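Local coordinates for ESAT-6-like protein SAG1039 (Streptococcus agalactiae serogroup V, PDB 3GWK) that is of unconfirmed function but forms a homodimeric four-helix bundle of the WXG100 family, whose members are typically small proteins secreted by ESAT-6-type systems, at residues Glu11-Ser16 with Gln76-Val81; Gln18-Gly23 with Gln69-Ile74. All coordinates share one frame; numbering follows the deposited sequence.

Contact 1 of 2, residues Glu11-Ser16 with Gln76-Val81; sequences EELRSS and QQLLKV. With SO4 (sulfate ion), chain C.
The antiparallel helical hairpin of a WXG100 subunit brings Leu13, on helix 10-44, against Leu78 and Val81 of helix 51-95. The axes of segments 11-16 and 76-81 approach to 8.4 Å, with their N-to-C directions 162° apart. Leu13 and Leu78 cross at about a right angle, methyl against methyl, with Leu13 CD2 3.9 Å from Leu78 CD2. The other branch of Leu13 is used as well, its CD1 lying 4.1 Å from Val81 CG1, the Val81 methyl set anti to the backbone N (chi1 169°). Leu78 CD1 turns instead to Ser16 CB, while Ser16 OG bonds Glu37 of the second subunit.

At the more polar margin, Arg14 CG rests on Leu79 CD2 at 4.1 Å. The Arg14 chain then runs extended from CG to NE, carrying the guanidinium to salt bridges with Asp83 and Glu86. A water in the guanidinium plane accepts from Arg14 NE at 2.8 Å and donates to Leu79 O, tying the helices together. Gln77 NE2, which also bonds Asp73 O, gives a nearly straight bond (166°) to O4 of a sulfate probably from the crystallisation liquor. Leucines turned inward between antiparallel helices are characteristic of the WXG100 helical hairpin.

Contact 2 of 2, residues Gln18-Gly23 with Gln69-Ile74; sequences QKYTAG and QLLEDI
Tyr20 lies against Ile74 and Leu71 on the tightly packed side of this contact. The axes of segments 18-23 and 69-74 come within 7.6 Å, their N-to-C directions 153° apart. Ile74 CG2 sits over the middle of one ring face, 3.6 Å from the centroid of the Tyr20 ring and 10° off its normal, a well-centred CH-pi contact. That methyl is directed by its place anti to the backbone N of Ile74, while the CG1 branch brings Ile74 CD1 to 3.8 Å from Tyr20 CE2. Leu71 takes the ring edge, near its plane, with Leu71 CD2 4.0 Å from Tyr20 CD2. Its other methyl, Leu71 CD1, packs on the bare backbone of Gly23, 3.9 Å from Gly23 C. Tyr20 CB lies 3.4 Å from Leu71 O, so the base of the tyrosine rests on the backbone of the facing helix. The phenol end points out of the hairpin into the dimer, where Tyr20 OH bonds Gln38 of the second subunit.

The looser, partly solvent-exposed side is polar. Here Thr21 and Glu72 lie side by side and point the same way, and Thr21 OG1 donates to the syn lone pair of Glu72 OE1 at 2.7 Å. Glu72 comes within range by bending at chi2 (58°). Both ends of this pair are held further: Glu72 OE2 accepts from Asn75 and Gln76, and Thr21 OG1 also bonds Gln25. With this polar border on one flank, the apolar side belongs to the core of an antiparallel helical hairpin that pairs with a second one in a four-helix bundle, as in this WXG100 homodimer.

In the fold
Both contacts join helix 10-44 to helix 51-95, and contact 2 lies further along the hairpin, within the span that contact 1 brackets. Their centres are 11 Å apart, and Leu78 CD1 lies 4.2 Å from Tyr20 CD1, so that the apolar faces of the two contacts join there. Contact 2, with its centre about 2 Å from the centre of the chain, is the buried one; contact 1, its centre about 12 Å from the centre of the chain, is partly buried. The chemistry differs: aliphatic packing and a water bridge in contact 1, an aromatic face and, on the more open flank, a direct side-chain hydrogen bond in contact 2. Ile41 of the second subunit packs on both Leu78 and Tyr20.

Contact 1 of 2, residues Glu11-Ser16 with Gln76-Val81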
ATOM      1  N   GLU A  11     -25.796   6.178  -1.807  1.00 13.09           N
ATOM      2  CA  GLU A  11     -25.370   5.363  -0.673  0.53 14.27           C
ATOM      3  C   GLU A  11     -24.282   4.333  -1.073  1.00 11.95           C
ATOM      4  O   GLU A  11     -23.315   4.103  -0.346  1.00 12.61           O
ATOM      5  CB  GLU A  11     -26.606   4.604  -0.146  0.53 15.16           C
ATOM      6  CG  GLU A  11     -27.640   5.501   0.473  0.53 22.28           C
ATOM      7  CD  GLU A  11     -28.458   6.430  -0.446  0.53 23.92           C
ATOM      8  OE1 GLU A  11     -28.846   7.427   0.222  0.53 22.30           O
ATOM      9  OE2 GLU A  11     -28.743   6.234  -1.715  0.53 16.56           O
ATOM     10  N   GLU A  12     -24.479   3.742  -2.241  1.00 14.06           N
ATOM     11  CA  GLU A  12     -23.486   2.823  -2.734  1.00 13.15           C
ATOM     12  C   GLU A  12     -22.180   3.525  -3.056  1.00 12.84           C
ATOM     13  O   GLU A  12     -21.103   3.017  -2.774  1.00 12.75           O
ATOM     14  CB  GLU A  12     -23.963   2.074  -3.952  1.00 15.47           C
ATOM     15  CG  GLU A  12     -25.049   1.036  -3.604  1.00 18.57           C
ATOM     16  CD  GLU A  12     -25.648   0.360  -4.827  1.00 23.54           C
ATOM     17  OE1 GLU A  12     -25.924   1.076  -5.808  1.00 20.19           O
ATOM     18  OE2 GLU A  12     -25.888  -0.853  -4.757  1.00 33.65           O
ATOM     19  N   LEU A  13     -22.262   4.719  -3.670  1.00 12.21           N
ATOM     20  CA  LEU A  13     -21.088   5.494  -3.973  1.00 12.55           C
ATOM     21  C   LEU A  13     -20.316   5.815  -2.661  1.00 10.90           C
ATOM     22  O   LEU A  13     -19.110   5.708  -2.607  1.00 11.86           O
ATOM     23  CB  LEU A  13     -21.467   6.772  -4.695  1.00 12.15           C
ATOM     24  CG  LEU A  13     -21.922   6.588  -6.125  1.00 12.61           C
ATOM     25  CD1 LEU A  13     -22.680   7.792  -6.649  1.00 13.41           C
ATOM     26  CD2 LEU A  13     -20.783   6.298  -7.003  1.00 15.65           C
ATOM     27  N   ARG A  14     -21.028   6.180  -1.588  1.00 11.28           N
ATOM     28  CA  ARG A  14     -20.418   6.492  -0.313  1.00 10.87           C
ATOM     29  C   ARG A  14     -19.774   5.270   0.324  1.00 10.90           C
ATOM     30  O   ARG A  14     -18.686   5.336   0.884  1.00 11.11           O
ATOM     31  CB  ARG A  14     -21.467   7.140   0.605  1.00 11.32           C
ATOM     32  CG  ARG A  14     -21.800   8.546   0.131  1.00 10.46           C
ATOM     33  CD  ARG A  14     -23.043   9.061   0.824  1.00 13.06           C
ATOM     34  NE  ARG A  14     -23.319  10.424   0.340  1.00 12.27           N
ATOM     35  CZ  ARG A  14     -24.535  10.905   0.167  1.00 13.18           C
ATOM     36  NH1 ARG A  14     -25.590  10.196   0.486  1.00 14.88           N
ATOM     37  NH2 ARG A  14     -24.664  12.122  -0.364  1.00 13.80           N
ATOM     38  N   SER A  15     -20.423   4.110   0.178  1.00 11.98           N
ATOM     39  CA  SER A  15     -19.846   2.902   0.772  1.00 13.65           C
ATOM     40  C   SER A  15     -18.551   2.509   0.014  1.00 11.54           C
ATOM     41  O   SER A  15     -17.541   2.136   0.615  1.00 12.65           O
ATOM     42  CB  SER A  15     -20.833   1.785   0.573  1.00 17.07           C
ATOM     43  OG  SER A  15     -21.905   2.000   1.441  1.00 18.94           O
ATOM     44  N   SER A  16     -18.542   2.661  -1.318  1.00 12.05           N
ATOM     45  CA  SER A  16     -17.332   2.419  -2.088  1.00 11.66           C
ATOM     46  C   SER A  16     -16.270   3.389  -1.712  1.00 12.49           C
ATOM     47  O   SER A  16     -15.127   2.989  -1.480  1.00 12.54           O
ATOM     48  CB  SER A  16     -17.658   2.446  -3.574  1.00 14.32           C
ATOM     49  OG  SER A  16     -18.439   1.359  -3.995  1.00 15.46           O
ATOM     50  N   GLN A  76     -12.723  11.141  -2.851  1.00 12.19           N
ATOM     51  CA  GLN A  76     -13.311  12.486  -2.953  1.00 12.44           C
ATOM     52  C   GLN A  76     -14.237  12.550  -4.145  1.00 12.95           C
ATOM     53  O   GLN A  76     -15.314  13.176  -3.999  1.00 14.18           O
ATOM     54  CB  GLN A  76     -12.208  13.484  -3.158  1.00 15.39           C
ATOM     55  CG  GLN A  76     -11.351  13.678  -1.900  1.00 16.54           C
ATOM     56  CD  GLN A  76     -12.144  14.193  -0.708  1.00 19.67           C
ATOM     57  OE1 GLN A  76     -13.000  15.064  -0.878  1.00 21.64           O
ATOM     58  NE2 GLN A  76     -11.910  13.618   0.483  1.00 22.44           N
ATOM     59  N   GLN A  77     -13.895  11.982  -5.265  1.00 12.74           N
ATOM     60  CA  GLN A  77     -14.780  12.055  -6.446  1.00 13.31           C
ATOM     61  C   GLN A  77     -16.077  11.368  -6.162  1.00 13.54           C
ATOM     62  O   GLN A  77     -17.140  11.897  -6.501  1.00 13.22           O
ATOM     63  CB  GLN A  77     -14.158  11.403  -7.685  1.00 18.53           C
ATOM     64  CG  GLN A  77     -12.823  11.921  -8.165  1.00 18.39           C
ATOM     65  CD  GLN A  77     -12.775  13.359  -8.115  1.00 19.24           C
ATOM     66  OE1 GLN A  77     -13.626  14.080  -8.761  1.00 21.37           O
ATOM     67  NE2 GLN A  77     -11.855  13.876  -7.294  1.00 21.10           N
ATOM     68  N   LEU A  78     -16.016  10.162  -5.578  1.00 12.63           N
ATOM     69  CA  LEU A  78     -17.224   9.385  -5.355  1.00 12.67           C
ATOM     70  C   LEU A  78     -18.133  10.099  -4.356  1.00 13.19           C
ATOM     71  O   LEU A  78     -19.351  10.158  -4.531  1.00 11.64           O
ATOM     72  CB  LEU A  78     -16.917   7.983  -4.841  1.00 13.43           C
ATOM     73  CG  LEU A  78     -16.135   7.117  -5.844  1.00 13.72           C
ATOM     74  CD1 LEU A  78     -15.802   5.833  -5.201  1.00 18.00           C
ATOM     75  CD2 LEU A  78     -16.925   6.943  -7.139  1.00 18.89           C
ATOM     76  N   LEU A  79     -17.569  10.704  -3.291  1.00 10.93           N
ATOM     77  CA  LEU A  79     -18.365  11.470  -2.321  1.00 10.73           C
ATOM     78  C   LEU A  79     -19.026  12.655  -2.995  1.00 11.20           C
ATOM     79  O   LEU A  79     -20.207  12.959  -2.743  1.00 11.61           O
ATOM     80  CB  LEU A  79     -17.498  11.967  -1.155  1.00 11.82           C
ATOM     81  CG  LEU A  79     -16.922  10.903  -0.256  1.00 12.76           C
ATOM     82  CD1 LEU A  79     -16.072  11.550   0.814  1.00 14.99           C
ATOM     83  CD2 LEU A  79     -18.036  10.060   0.409  1.00 15.52           C
ATOM     84  N   LYS A  80     -18.280  13.371  -3.818  1.00 11.40           N
ATOM     85  CA  LYS A  80     -18.847  14.561  -4.473  1.00 11.68           C
ATOM     86  C   LYS A  80     -19.947  14.203  -5.432  1.00 10.74           C
ATOM     87  O   LYS A  80     -20.959  14.896  -5.516  1.00 11.55           O
ATOM     88  CB  LYS A  80     -17.729  15.359  -5.086  1.00 12.76           C
ATOM     89  CG  LYS A  80     -16.894  16.027  -3.978  1.00 15.69           C
ATOM     90  CD  LYS A  80     -15.616  16.636  -4.466  1.00 18.82           C
ATOM     91  CE  LYS A  80     -14.712  17.149  -3.314  1.00 24.62           C
ATOM     92  NZ  LYS A  80     -15.349  18.306  -2.643  1.00 30.10           N
ATOM     93  N   VAL A  81     -19.733  13.152  -6.215  1.00 10.55           N
ATOM     94  CA  VAL A  81     -20.740  12.678  -7.158  1.00 10.80           C
ATOM     95  C   VAL A  81     -22.001  12.227  -6.375  1.00 11.17           C
ATOM     96  O   VAL A  81     -23.090  12.569  -6.789  1.00 10.89           O
ATOM     97  CB  VAL A  81     -20.171  11.630  -8.069  1.00 12.26           C
ATOM     98  CG1 VAL A  81     -21.244  10.935  -8.874  1.00 14.52           C
ATOM     99  CG2 VAL A  81     -19.125  12.220  -8.963  1.00 14.13           C
TER
HETATM  100  S   SO4 C  98     -11.454  17.584  -6.056  0.69 17.56           S
HETATM  101  O1  SO4 C  98     -11.161  16.749  -4.850  0.58 19.26           O
HETATM  102  O2  SO4 C  98     -12.814  18.112  -5.941  0.66 17.12           O
HETATM  103  O3  SO4 C  98     -10.463  18.672  -6.221  0.64 22.62           O
HETATM  104  O4  SO4 C  98     -11.383  16.774  -7.231  0.57 15.80           O
HETATM  105  O   HOH W   1     -21.163  12.157  -0.212  1.00 14.46           O

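Contact 2 of 2, residues Gln18-Gly23 with Gln69-Ile74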
ATOM      1  N   GLN A  18     -15.602   4.905   1.025  1.00 11.29           N
ATOM      2  CA  GLN A  18     -14.984   4.613   2.299  1.00 11.20           C
ATOM      3  C   GLN A  18     -13.849   3.580   2.133  1.00 12.19           C
ATOM      4  O   GLN A  18     -12.823   3.662   2.817  1.00 11.93           O
ATOM      5  CB  GLN A  18     -15.995   4.091   3.327  1.00 12.94           C
ATOM      6  CG  GLN A  18     -15.439   3.577   4.595  1.00 14.64           C
ATOM      7  CD  GLN A  18     -14.664   4.589   5.366  1.00 19.93           C
ATOM      8  OE1 GLN A  18     -14.925   5.768   5.357  1.00 25.43           O
ATOM      9  NE2 GLN A  18     -13.639   4.095   6.051  1.00 24.57           N
ATOM     10  N   LYS A  19     -14.059   2.603   1.258  1.00 11.06           N
ATOM     11  CA  LYS A  19     -13.026   1.561   1.031  1.00 11.81           C
ATOM     12  C   LYS A  19     -11.748   2.238   0.499  1.00 12.18           C
ATOM     13  O   LYS A  19     -10.628   1.820   0.800  1.00 12.34           O
ATOM     14  CB  LYS A  19     -13.557   0.503   0.066  1.00 12.93           C
ATOM     15  CG  LYS A  19     -14.827  -0.211   0.563  1.00 13.94           C
ATOM     16  CD  LYS A  19     -15.489  -1.086  -0.499  1.00 13.06           C
ATOM     17  CE  LYS A  19     -16.964  -1.290  -0.126  1.00 14.04           C
ATOM     18  NZ  LYS A  19     -17.674  -2.124  -1.159  1.00 14.01           N
ATOM     19  N   TYR A  20     -11.920   3.226  -0.412  1.00 10.72           N
ATOM     20  CA  TYR A  20     -10.770   3.871  -0.998  1.00 11.45           C
ATOM     21  C   TYR A  20     -10.030   4.730   0.016  1.00 11.48           C
ATOM     22  O   TYR A  20      -8.788   4.697   0.070  1.00 12.69           O
ATOM     23  CB  TYR A  20     -11.167   4.720  -2.220  1.00 13.63           C
ATOM     24  CG  TYR A  20     -11.512   3.895  -3.438  1.00 13.50           C
ATOM     25  CD1 TYR A  20     -12.781   3.424  -3.630  1.00 13.33           C
ATOM     26  CD2 TYR A  20     -10.558   3.613  -4.390  1.00 12.49           C
ATOM     27  CE1 TYR A  20     -13.105   2.623  -4.763  1.00 13.53           C
ATOM     28  CE2 TYR A  20     -10.870   2.805  -5.526  1.00 13.94           C
ATOM     29  CZ  TYR A  20     -12.120   2.342  -5.667  1.00 13.40           C
ATOM     30  OH  TYR A  20     -12.436   1.585  -6.743  1.00 16.19           O
ATOM     31  N   THR A  21     -10.762   5.469   0.838  1.00 11.71           N
ATOM     32  CA  THR A  21     -10.035   6.295   1.779  1.00 13.01           C
ATOM     33  C   THR A  21      -9.333   5.405   2.857  1.00 11.47           C
ATOM     34  O   THR A  21      -8.216   5.701   3.281  1.00 12.02           O
ATOM     35  CB  THR A  21     -10.914   7.360   2.442  1.00 14.33           C
ATOM     36  OG1 THR A  21     -10.101   8.285   3.131  1.00 14.99           O
ATOM     37  CG2 THR A  21     -11.981   6.854   3.323  1.00 15.39           C
ATOM     38  N   ALA A  22     -10.029   4.357   3.322  1.00 11.23           N
ATOM     39  CA  ALA A  22      -9.397   3.493   4.281  1.00 12.62           C
ATOM     40  C   ALA A  22      -8.143   2.853   3.669  1.00 12.57           C
ATOM     41  O   ALA A  22      -7.099   2.745   4.328  1.00 12.75           O
ATOM     42  CB  ALA A  22     -10.359   2.399   4.713  1.00 14.36           C
ATOM     43  N   GLY A  23      -8.212   2.416   2.410  1.00 12.67           N
ATOM     44  CA  GLY A  23      -7.020   1.812   1.785  1.00 13.29           C
ATOM     45  C   GLY A  23      -5.924   2.816   1.599  1.00 13.12           C
ATOM     46  O   GLY A  23      -4.751   2.500   1.777  1.00 13.51           O
ATOM     47  N   GLN A  69      -2.359   8.544  -2.919  1.00 14.48           N
ATOM     48  CA  GLN A  69      -2.993   9.790  -3.356  1.00 15.91           C
ATOM     49  C   GLN A  69      -4.142   9.508  -4.329  1.00 15.24           C
ATOM     50  O   GLN A  69      -5.230  10.107  -4.243  1.00 14.67           O
ATOM     51  CB  GLN A  69      -1.909  10.715  -3.952  1.00 21.31           C
ATOM     52  CG  GLN A  69      -2.381  12.285  -3.820  1.00 30.69           C
ATOM     53  CD  GLN A  69      -2.546  12.893  -2.210  1.00 36.22           C
ATOM     54  OE1 GLN A  69      -3.659  12.708  -1.492  1.00 41.65           O
ATOM     55  NE2 GLN A  69      -1.521  13.678  -1.731  1.00 39.03           N
ATOM     56  N   LEU A  70      -3.984   8.588  -5.257  1.00 15.26           N
ATOM     57  CA  LEU A  70      -5.033   8.196  -6.177  1.00 16.30           C
ATOM     58  C   LEU A  70      -6.272   7.674  -5.452  1.00 13.47           C
ATOM     59  O   LEU A  70      -7.418   8.029  -5.774  1.00 13.64           O
ATOM     60  CB  LEU A  70      -4.496   7.144  -7.144  1.00 16.41           C
ATOM     61  CG  LEU A  70      -5.562   6.474  -8.026  1.00 17.22           C
ATOM     62  CD1 LEU A  70      -6.218   7.467  -9.022  1.00 19.75           C
ATOM     63  CD2 LEU A  70      -4.940   5.315  -8.763  1.00 16.94           C
ATOM     64  N   LEU A  71      -6.059   6.791  -4.449  1.00 13.34           N
ATOM     65  CA  LEU A  71      -7.160   6.209  -3.732  1.00 12.37           C
ATOM     66  C   LEU A  71      -7.933   7.319  -3.011  1.00 12.78           C
ATOM     67  O   LEU A  71      -9.160   7.338  -2.976  1.00 13.29           O
ATOM     68  CB  LEU A  71      -6.666   5.187  -2.758  1.00 13.14           C
ATOM     69  CG  LEU A  71      -6.038   3.930  -3.378  1.00 17.03           C
ATOM     70  CD1 LEU A  71      -5.539   3.014  -2.318  1.00 13.54           C
ATOM     71  CD2 LEU A  71      -6.578   3.273  -4.583  1.00 21.58           C
ATOM     72  N   GLU A  72      -7.252   8.262  -2.394  1.00 13.27           N
ATOM     73  CA  GLU A  72      -7.924   9.359  -1.750  1.00 12.38           C
ATOM     74  C   GLU A  72      -8.676  10.265  -2.768  1.00 13.51           C
ATOM     75  O   GLU A  72      -9.785  10.720  -2.496  1.00 13.50           O
ATOM     76  CB  GLU A  72      -6.956  10.146  -0.933  1.00 15.14           C
ATOM     77  CG  GLU A  72      -7.649  11.299  -0.198  1.00 17.13           C
ATOM     78  CD  GLU A  72      -8.816  10.820   0.740  1.00 17.72           C
ATOM     79  OE1 GLU A  72      -8.691   9.711   1.311  1.00 21.83           O
ATOM     80  OE2 GLU A  72      -9.783  11.622   0.980  1.00 21.43           O
ATOM     81  N   ASP A  73      -8.072  10.482  -3.951  1.00 12.75           N
ATOM     82  CA  ASP A  73      -8.747  11.274  -4.981  1.00 14.51           C
ATOM     83  C   ASP A  73     -10.011  10.590  -5.386  1.00 12.23           C
ATOM     84  O   ASP A  73     -11.073  11.248  -5.578  1.00 13.32           O
ATOM     85  CB  ASP A  73      -7.731  11.417  -6.149  1.00 15.73           C
ATOM     86  CG  ASP A  73      -8.131  12.429  -7.196  1.00 20.11           C
ATOM     87  OD1 ASP A  73      -8.962  13.286  -6.885  1.00 18.12           O
ATOM     88  OD2 ASP A  73      -7.587  12.422  -8.319  1.00 21.86           O
ATOM     89  N   ILE A  74     -10.002   9.244  -5.545  1.00 12.98           N
ATOM     90  CA  ILE A  74     -11.165   8.502  -5.918  1.00 12.10           C
ATOM     91  C   ILE A  74     -12.243   8.624  -4.829  1.00 12.45           C
ATOM     92  O   ILE A  74     -13.413   8.882  -5.119  1.00 12.41           O
ATOM     93  CB  ILE A  74     -10.868   7.043  -6.283  1.00 12.85           C
ATOM     94  CG1 ILE A  74     -10.058   6.931  -7.595  1.00 16.17           C
ATOM     95  CG2 ILE A  74     -12.120   6.266  -6.397  1.00 14.62           C
ATOM     96  CD1 ILE A  74      -9.514   5.530  -7.854  1.00 15.61           C
TER